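Local structure of AB hydrolase-1 domain-containing protein (Parabacteroides distasonis, 4Q34) at residues Val204-Gly209 with Lys270-Met275; Asn184-Thr189 with Met235-Val240; Gln210-Ala215 with Leu266-Ile271. The protein is of unknown function but belongs to the alpha/beta hydrolase family and is probably an esterase. All coordinates share one frame; numbering follows the deposited sequence. Where two conformers were deposited one is given.

Overall arrangement
Following the chain from the N terminus, contact 2 closes the loop from helix 178-185 to 235-240. Strand 204-207 and the loop 210-215 lie within that span, but their partners come later, so contacts 1 and 3 both cross contact 2; they close longer loops, starting one after the other and ending on the same stretch of helix 257-277, where they share Lys270 and Ile271. Phe206 joins these two by packing on Leu268 and Pro212. Contacts 1 and 2 touch at Pro205 and Tyr237, whereas contacts 2 and 3 stay apart. Contacts 1 and 3 tie the small parallel sheet 204-207/226-229 and its connecting loop to helix 257-277; contact 2 ties helix 178-185 to the loop before strand 242-246.

Contact 1 of 3, residues Val204-Gly209 with Lys270-Met275; sequences VPFPEG and KIWAKM
Trp272 carries Val204 over one face of its indole and Pro205 O at its edge, while Phe206 takes the Trp272 edge over one of its own faces. Val204 CG1 stands 3.6 Å from the centroid of the five-membered ring, a CH-pi contact. NE1 of Trp272 donates to Pro205 O at 2.7 Å; the oxygen lies almost in the indole plane, but the bond is bent, with 138° at the hydrogen. With CG anti to the backbone N (chi1 -170°), the indole extends from the helix far enough to reach this carbonyl. The Phe206 and Trp272 rings form a T-shaped pair, planes at 73°, in which Trp272 CD1 comes 3.7 Å from Phe206 CZ. At the Phe206 edge sits Met275, a selenomethionine, its SE 3.7 Å from Phe206 CD2, a Met-aromatic contact. Its CE bends on to meet Pro207 CD at 3.6 Å. Indole N-H and carbonyl thus satisfy each other inside a buried, largely apolar interface. Trp183 meets the same indole from outside the two segments. The arrangement is an alpha/beta packing: the small parallel sheet 204-207/226-229 lies against helix 257-277, the beta-alpha-beta crossover helix between strands 242-246 and 283-287 of the alpha/beta hydrolase fold.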
# COMPACT_ATOMS: atom_id res chain seq x y z
N VAL A 204 -22.59 12.95 11.32
CA VAL A 204 -23.82 12.62 10.60
C VAL A 204 -24.56 13.93 10.35
O VAL A 204 -24.84 14.65 11.27
CB VAL A 204 -24.68 11.63 11.40
CG1 VAL A 204 -25.95 11.31 10.64
CG2 VAL A 204 -23.87 10.37 11.72
N PRO A 205 -24.86 14.27 9.08
CA PRO A 205 -25.40 15.58 8.84
C PRO A 205 -26.93 15.67 9.00
O PRO A 205 -27.68 14.94 8.36
CB PRO A 205 -24.97 15.89 7.39
CG PRO A 205 -24.96 14.55 6.76
CD PRO A 205 -24.47 13.61 7.83
N PHE A 206 -27.36 16.60 9.83
CA PHE A 206 -28.76 16.92 10.00
C PHE A 206 -29.02 18.41 9.69
O PHE A 206 -28.09 19.23 9.83
CB PHE A 206 -29.18 16.63 11.43
CG PHE A 206 -29.21 15.17 11.77
CD1 PHE A 206 -28.09 14.54 12.25
CD2 PHE A 206 -30.38 14.46 11.64
CE1 PHE A 206 -28.12 13.20 12.60
CE2 PHE A 206 -30.41 13.09 11.94
CZ PHE A 206 -29.28 12.48 12.43
N PRO A 207 -30.26 18.76 9.31
CA PRO A 207 -30.57 20.16 9.10
C PRO A 207 -30.43 20.96 10.37
O PRO A 207 -30.75 20.47 11.46
CB PRO A 207 -32.04 20.18 8.67
CG PRO A 207 -32.42 18.78 8.44
CD PRO A 207 -31.43 17.89 9.14
N GLU A 208 -29.96 22.19 10.22
CA GLU A 208 -29.83 23.11 11.32
C GLU A 208 -31.14 23.24 12.02
O GLU A 208 -32.19 23.39 11.37
CB GLU A 208 -29.38 24.48 10.77
CG GLU A 208 -27.92 24.43 10.36
CD GLU A 208 -27.50 25.52 9.34
OE1 GLU A 208 -28.38 26.19 8.79
OE2 GLU A 208 -26.28 25.65 9.07
N GLY A 209 -31.10 23.15 13.34
CA GLY A 209 -32.29 23.25 14.15
C GLY A 209 -33.08 21.96 14.33
O GLY A 209 -34.05 21.96 15.07
N LYS A 270 -30.86 5.16 11.86
CA LYS A 270 -32.27 4.94 11.56
C LYS A 270 -33.07 6.23 11.59
O LYS A 270 -33.97 6.43 10.77
CB LYS A 270 -32.88 3.89 12.51
CG LYS A 270 -32.29 2.52 12.23
CD LYS A 270 -33.13 1.39 12.77
CE LYS A 270 -32.83 1.16 14.20
NZ LYS A 270 -33.60 -0.03 14.67
N ILE A 271 -32.74 7.15 12.50
CA ILE A 271 -33.40 8.44 12.58
C ILE A 271 -33.05 9.28 11.34
O ILE A 271 -33.94 9.83 10.70
CB ILE A 271 -33.02 9.19 13.85
CG1 ILE A 271 -33.61 8.43 15.06
CG2 ILE A 271 -33.50 10.63 13.79
CD1 ILE A 271 -33.06 8.88 16.42
N TRP A 272 -31.76 9.31 11.03
CA TRP A 272 -31.24 10.00 9.83
C TRP A 272 -31.90 9.51 8.54
O TRP A 272 -32.39 10.33 7.74
CB TRP A 272 -29.73 9.77 9.75
CG TRP A 272 -28.98 10.58 8.73
CD1 TRP A 272 -28.76 11.93 8.77
CD2 TRP A 272 -28.24 10.10 7.61
NE1 TRP A 272 -27.96 12.31 7.71
CE2 TRP A 272 -27.63 11.21 6.99
CE3 TRP A 272 -28.05 8.83 7.05
CZ2 TRP A 272 -26.86 11.09 5.87
CZ3 TRP A 272 -27.29 8.71 5.91
CH2 TRP A 272 -26.69 9.83 5.34
N ALA A 273 -32.02 8.19 8.39
CA ALA A 273 -32.65 7.59 7.22
C ALA A 273 -34.11 8.03 7.13
O ALA A 273 -34.60 8.40 6.07
CB ALA A 273 -32.57 6.06 7.26
N LYS A 274 -34.82 7.97 8.25
CA LYS A 274 -36.23 8.36 8.28
C LYS A 274 -36.39 9.83 7.83
O LYS A 274 -37.24 10.15 6.98
CB LYS A 274 -36.80 8.10 9.68
CG LYS A 274 -38.22 8.63 9.90
CD LYS A 274 -39.19 8.09 8.88
CE LYS A 274 -40.62 8.29 9.37
NZ LYS A 274 -41.56 8.05 8.24
N MSE A 275 -35.55 10.71 8.36
CA MSE A 275 -35.64 12.11 8.04
C MSE A 275 -35.36 12.35 6.59
O MSE A 275 -36.05 13.14 5.96
CB MSE A 275 -34.67 12.90 8.92
CG MSE A 275 -35.27 12.95 10.31
SE MSE A 275 -34.04 13.92 11.48
CE MSE A 275 -33.94 15.54 10.35

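Contact 2 of 3, residues Asn184-Thr189 with Met235-Val240; sequences NTLLKT and MEYTKV
Leu186 and Leu187, near the C-terminal end of helix 178-185, pack on Tyr237 in the turn that leads into strand 242-246. In alpha/beta hydrolases the helix after the strand equivalent to 170-175 normally follows the nucleophile elbow, so the contact probably lies at the far end of that element. Leu186 and Tyr237 run past each other in opposite directions, Leu186 CD2 coming 3.6 Å from Tyr237 CD1, neither squarely over the ring nor at its edge. The other branch of Leu186 meets Val240 tip to tip, CD1 to CG2 at 4.1 Å. CG of Leu186 is anti to the backbone N (chi1 -173°), which carries both methyls toward 235-240. Leu187 comes in at about a right angle to the tyrosine and lies against its phenol end, with CD1 3.5 Å from Tyr237 OH. Its CD2 branch also rests 3.8 Å from Glu236 CB, on the aliphatic part of the glutamate. The carboxylate of Glu236 turns back within its own turn, where OE1 forms a salt bridge with Lys239 NZ at 2.6 Å, the amine approaching from above the carboxylate plane. Thr238 OG1 and Thr238 N both donate to Met235 O, gripping the same turn from within. No hydrogen bond spans the two segments. The buried phenol finds its polar mate at Trp183 O, the residue just before Asn184, so its hydroxyl is bonded to the helix backbone while carbons of Leu187 pack against it, and the charge of Glu236 is probably offset by Lys239.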
# COMPACT_ATOMS: atom_id res chain seq x y z
N ASN A 184 -19.02 13.69 3.01
CA ASN A 184 -18.35 14.88 2.51
C ASN A 184 -18.09 14.82 0.98
O ASN A 184 -18.26 15.82 0.26
CB ASN A 184 -17.03 15.12 3.28
CG ASN A 184 -17.25 15.84 4.60
OD1 ASN A 184 -17.42 17.04 4.61
ND2 ASN A 184 -17.30 15.11 5.70
N THR A 185 -17.67 13.65 0.52
CA THR A 185 -17.29 13.48 -0.88
C THR A 185 -18.53 13.69 -1.78
O THR A 185 -18.41 14.25 -2.89
CB THR A 185 -16.69 12.10 -1.10
OG1 THR A 185 -15.63 11.87 -0.18
CG2 THR A 185 -16.13 11.97 -2.52
N LEU A 186 -19.72 13.28 -1.31
CA LEU A 186 -20.93 13.45 -2.08
C LEU A 186 -21.18 14.91 -2.50
O LEU A 186 -21.73 15.18 -3.58
CB LEU A 186 -22.14 12.87 -1.29
CG LEU A 186 -23.48 12.82 -2.04
CD1 LEU A 186 -23.42 11.78 -3.16
CD2 LEU A 186 -24.64 12.49 -1.12
N LEU A 187 -20.74 15.86 -1.68
CA LEU A 187 -20.96 17.27 -1.88
C LEU A 187 -19.95 17.86 -2.83
O LEU A 187 -19.99 19.06 -3.11
CB LEU A 187 -20.83 17.99 -0.53
CG LEU A 187 -21.74 17.44 0.58
CD1 LEU A 187 -21.51 18.31 1.81
CD2 LEU A 187 -23.20 17.49 0.16
N LYS A 188 -19.02 17.03 -3.33
CA LYS A 188 -17.86 17.48 -4.10
C LYS A 188 -17.70 16.88 -5.47
O LYS A 188 -16.74 17.22 -6.17
CB LYS A 188 -16.57 17.09 -3.36
CG LYS A 188 -16.44 17.77 -2.05
CD LYS A 188 -15.13 17.41 -1.40
CE LYS A 188 -15.05 18.29 -0.20
NZ LYS A 188 -13.77 18.24 0.49
N THR A 189 -18.59 15.98 -5.85
CA THR A 189 -18.51 15.33 -7.14
C THR A 189 -19.92 14.98 -7.58
O THR A 189 -20.79 14.76 -6.74
CB THR A 189 -17.62 14.08 -7.08
OG1 THR A 189 -17.58 13.47 -8.38
CG2 THR A 189 -18.18 13.02 -6.14
N MSE A 235 -30.45 18.21 1.89
CA MSE A 235 -31.21 17.66 0.75
C MSE A 235 -30.35 16.92 -0.23
O MSE A 235 -30.85 16.09 -1.00
CB MSE A 235 -32.01 18.73 -0.01
CG MSE A 235 -33.08 19.38 0.86
SE MSE A 235 -34.53 18.12 1.39
CE MSE A 235 -34.99 17.50 -0.43
N GLU A 236 -29.04 17.21 -0.27
CA GLU A 236 -28.16 16.47 -1.19
C GLU A 236 -28.13 14.98 -0.89
O GLU A 236 -27.99 14.19 -1.81
CB GLU A 236 -26.72 17.04 -1.26
CG GLU A 236 -26.58 18.56 -1.42
CD GLU A 236 -26.91 19.11 -2.79
OE1 GLU A 236 -27.28 18.31 -3.69
OE2 GLU A 236 -26.80 20.36 -2.94
N TYR A 237 -28.39 14.57 0.38
CA TYR A 237 -28.33 13.17 0.75
C TYR A 237 -29.61 12.39 0.35
O TYR A 237 -29.71 11.21 0.62
CB TYR A 237 -28.05 13.03 2.25
CG TYR A 237 -26.70 13.67 2.57
CD1 TYR A 237 -25.53 13.01 2.30
CD2 TYR A 237 -26.62 14.94 3.12
CE1 TYR A 237 -24.28 13.61 2.50
CE2 TYR A 237 -25.40 15.53 3.34
CZ TYR A 237 -24.23 14.87 3.04
OH TYR A 237 -23.01 15.47 3.31
N THR A 238 -30.58 13.10 -0.25
CA THR A 238 -31.79 12.49 -0.77
C THR A 238 -31.61 12.06 -2.20
O THR A 238 -32.54 11.47 -2.75
CB THR A 238 -33.04 13.42 -0.72
OG1 THR A 238 -32.91 14.50 -1.67
CG2 THR A 238 -33.32 13.95 0.69
N LYS A 239 -30.49 12.42 -2.82
CA LYS A 239 -30.39 12.37 -4.28
C LYS A 239 -29.77 11.08 -4.84
O LYS A 239 -29.81 10.88 -6.04
CB LYS A 239 -29.59 13.60 -4.76
CG LYS A 239 -30.39 14.90 -4.56
CD LYS A 239 -29.57 16.11 -4.97
CE LYS A 239 -30.28 17.40 -4.57
NZ LYS A 239 -29.53 18.58 -5.06
N VAL A 240 -29.22 10.23 -3.98
CA VAL A 240 -28.66 8.93 -4.40
C VAL A 240 -29.09 7.88 -3.41
O VAL A 240 -29.31 8.17 -2.21
CB VAL A 240 -27.12 8.93 -4.46
CG1 VAL A 240 -26.64 10.00 -5.41
CG2 VAL A 240 -26.52 9.15 -3.08

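Contact 3 of 3, residues Gln210-Ala215 with Leu266-Ile271; sequences QLPEEA and LRLMKI
Glu214 and Ile271 meet at about a right angle, with the CD1 methyl of Ile271 set against the flat of the carboxylate. This methyl lies 3.4 Å from Glu214 CD and at nearly the same distance from both carboxylate oxygens, so carbon meets the group broadside. The glutamate chain is bent at chi2 (93°), which folds the carboxylate across the isoleucine. Ile271 forks at CB: CG1 carries CD1 to the glutamate, while CG2, anti to the backbone N (chi1 -68° at CG1), lies alongside Pro212, 3.9 Å from its CG. Arg267 is modelled in two conformers, so its contact is less certain; in one, it crosses Glu214 at about a right angle, CD resting 3.6 Å from Glu214 CG, while Glu214 OE2 stays 5.9 Å from Arg267 NH1. In that conformer any attraction is at most long-range, and aliphatic carbons make the touch. With an alanine in place of Glu214, the Ile271 CD1 methyl would probably keep only CB of this residue to pack on, and the guanidinium would lose its nearby negative charge. Deeper in, Leu268 CD1 meets Ala215 CB at 3.7 Å and Pro212 CG at 4.1 Å. Ala215 N donates to Pro212 O at 2.8 Å, a bond that closes the turn presenting Pro212, Glu214 and Ala215 together. The 3-10 turn 213-215 lies in the loop between strands 204-207 and 226-229, its Ala215 bonded through the backbone to Gly226. On helix 257-277, Leu268 also touches strand 204-207, while Leu266 and Met269 contact the main sheet, both touching strand 242-246 and Leu266 also reaching strand 283-287.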
# COMPACT_ATOMS: atom_id res chain seq x y z
N GLN A 210 -32.65 20.88 13.68
CA GLN A 210 -33.33 19.59 13.68
C GLN A 210 -32.42 18.48 14.16
O GLN A 210 -32.66 17.33 13.85
CB GLN A 210 -33.79 19.22 12.26
CG GLN A 210 -34.67 20.25 11.60
CD GLN A 210 -35.96 20.43 12.36
OE1 GLN A 210 -36.58 19.45 12.77
NE2 GLN A 210 -36.36 21.66 12.56
N LEU A 211 -31.35 18.81 14.89
CA LEU A 211 -30.44 17.80 15.43
C LEU A 211 -31.18 16.93 16.46
O LEU A 211 -31.66 17.44 17.50
CB LEU A 211 -29.26 18.48 16.10
CG LEU A 211 -27.93 17.78 16.31
CD1 LEU A 211 -27.36 17.20 15.01
CD2 LEU A 211 -26.94 18.77 16.90
N PRO A 212 -31.33 15.63 16.17
CA PRO A 212 -32.07 14.79 17.12
C PRO A 212 -31.32 14.60 18.43
O PRO A 212 -30.09 14.63 18.45
CB PRO A 212 -32.24 13.45 16.39
CG PRO A 212 -31.28 13.47 15.25
CD PRO A 212 -30.80 14.87 15.03
N GLU A 213 -32.06 14.40 19.52
CA GLU A 213 -31.42 14.22 20.84
C GLU A 213 -30.39 13.13 20.75
O GLU A 213 -29.28 13.26 21.24
CB GLU A 213 -32.45 13.90 21.93
CG GLU A 213 -33.22 15.11 22.43
CD GLU A 213 -32.30 16.19 22.96
OE1 GLU A 213 -31.50 15.88 23.87
OE2 GLU A 213 -32.35 17.33 22.45
N GLU A 214 -30.75 12.07 20.03
CA GLU A 214 -29.88 10.91 19.83
C GLU A 214 -28.56 11.20 19.07
O GLU A 214 -27.69 10.34 18.98
CB GLU A 214 -30.67 9.80 19.12
CG GLU A 214 -31.85 9.28 19.93
CD GLU A 214 -33.18 9.97 19.62
OE1 GLU A 214 -33.21 11.14 19.15
OE2 GLU A 214 -34.22 9.31 19.85
N ALA A 215 -28.42 12.42 18.53
CA ALA A 215 -27.21 12.85 17.81
C ALA A 215 -26.25 13.68 18.65
O ALA A 215 -25.14 14.02 18.21
CB ALA A 215 -27.62 13.67 16.59
N LEU A 266 -26.32 2.94 15.42
CA LEU A 266 -27.42 2.26 14.77
C LEU A 266 -28.70 3.07 14.94
O LEU A 266 -29.38 3.37 13.95
CB LEU A 266 -27.59 0.83 15.29
CG LEU A 266 -28.79 0.07 14.73
CD1 LEU A 266 -28.79 0.06 13.22
CD2 LEU A 266 -28.89 -1.35 15.30
N ARG A 267 -28.99 3.47 16.18
CA ARG A 267 -30.19 4.23 16.52
C ARG A 267 -30.22 5.54 15.71
O ARG A 267 -31.23 5.91 15.14
CB ARG A 267 -30.20 4.52 18.03
CG ARG A 267 -31.41 5.26 18.57
CD ARG A 267 -31.15 5.79 20.00
NE ARG A 267 -30.28 4.91 20.77
CZ ARG A 267 -29.62 5.28 21.87
NH1 ARG A 267 -29.71 6.51 22.31
NH2 ARG A 267 -28.87 4.40 22.51
N LEU A 268 -29.10 6.20 15.68
CA LEU A 268 -28.99 7.50 15.01
C LEU A 268 -29.17 7.39 13.52
O LEU A 268 -29.84 8.22 12.93
CB LEU A 268 -27.65 8.12 15.30
CG LEU A 268 -27.40 9.48 14.68
CD1 LEU A 268 -28.49 10.46 15.04
CD2 LEU A 268 -26.03 9.96 15.09
N MSE A 269 -28.57 6.38 12.91
CA MSE A 269 -28.69 6.23 11.45
C MSE A 269 -30.12 5.90 11.03
O MSE A 269 -30.59 6.34 9.96
CB MSE A 269 -27.72 5.22 10.88
CG MSE A 269 -26.27 5.48 11.14
SE MSE A 269 -25.79 7.35 10.95
CE MSE A 269 -25.50 7.42 9.04
N LYS A 270 -30.86 5.16 11.86
CA LYS A 270 -32.27 4.94 11.56
C LYS A 270 -33.07 6.23 11.59
O LYS A 270 -33.97 6.43 10.77
CB LYS A 270 -32.88 3.89 12.51
CG LYS A 270 -32.29 2.52 12.23
CD LYS A 270 -33.13 1.39 12.77
CE LYS A 270 -32.83 1.16 14.20
NZ LYS A 270 -33.60 -0.03 14.67
N ILE A 271 -32.74 7.15 12.50
CA ILE A 271 -33.40 8.44 12.58
C ILE A 271 -33.05 9.28 11.34
O ILE A 271 -33.94 9.83 10.70
CB ILE A 271 -33.02 9.19 13.85
CG1 ILE A 271 -33.61 8.43 15.06
CG2 ILE A 271 -33.50 10.63 13.79
CD1 ILE A 271 -33.06 8.88 16.42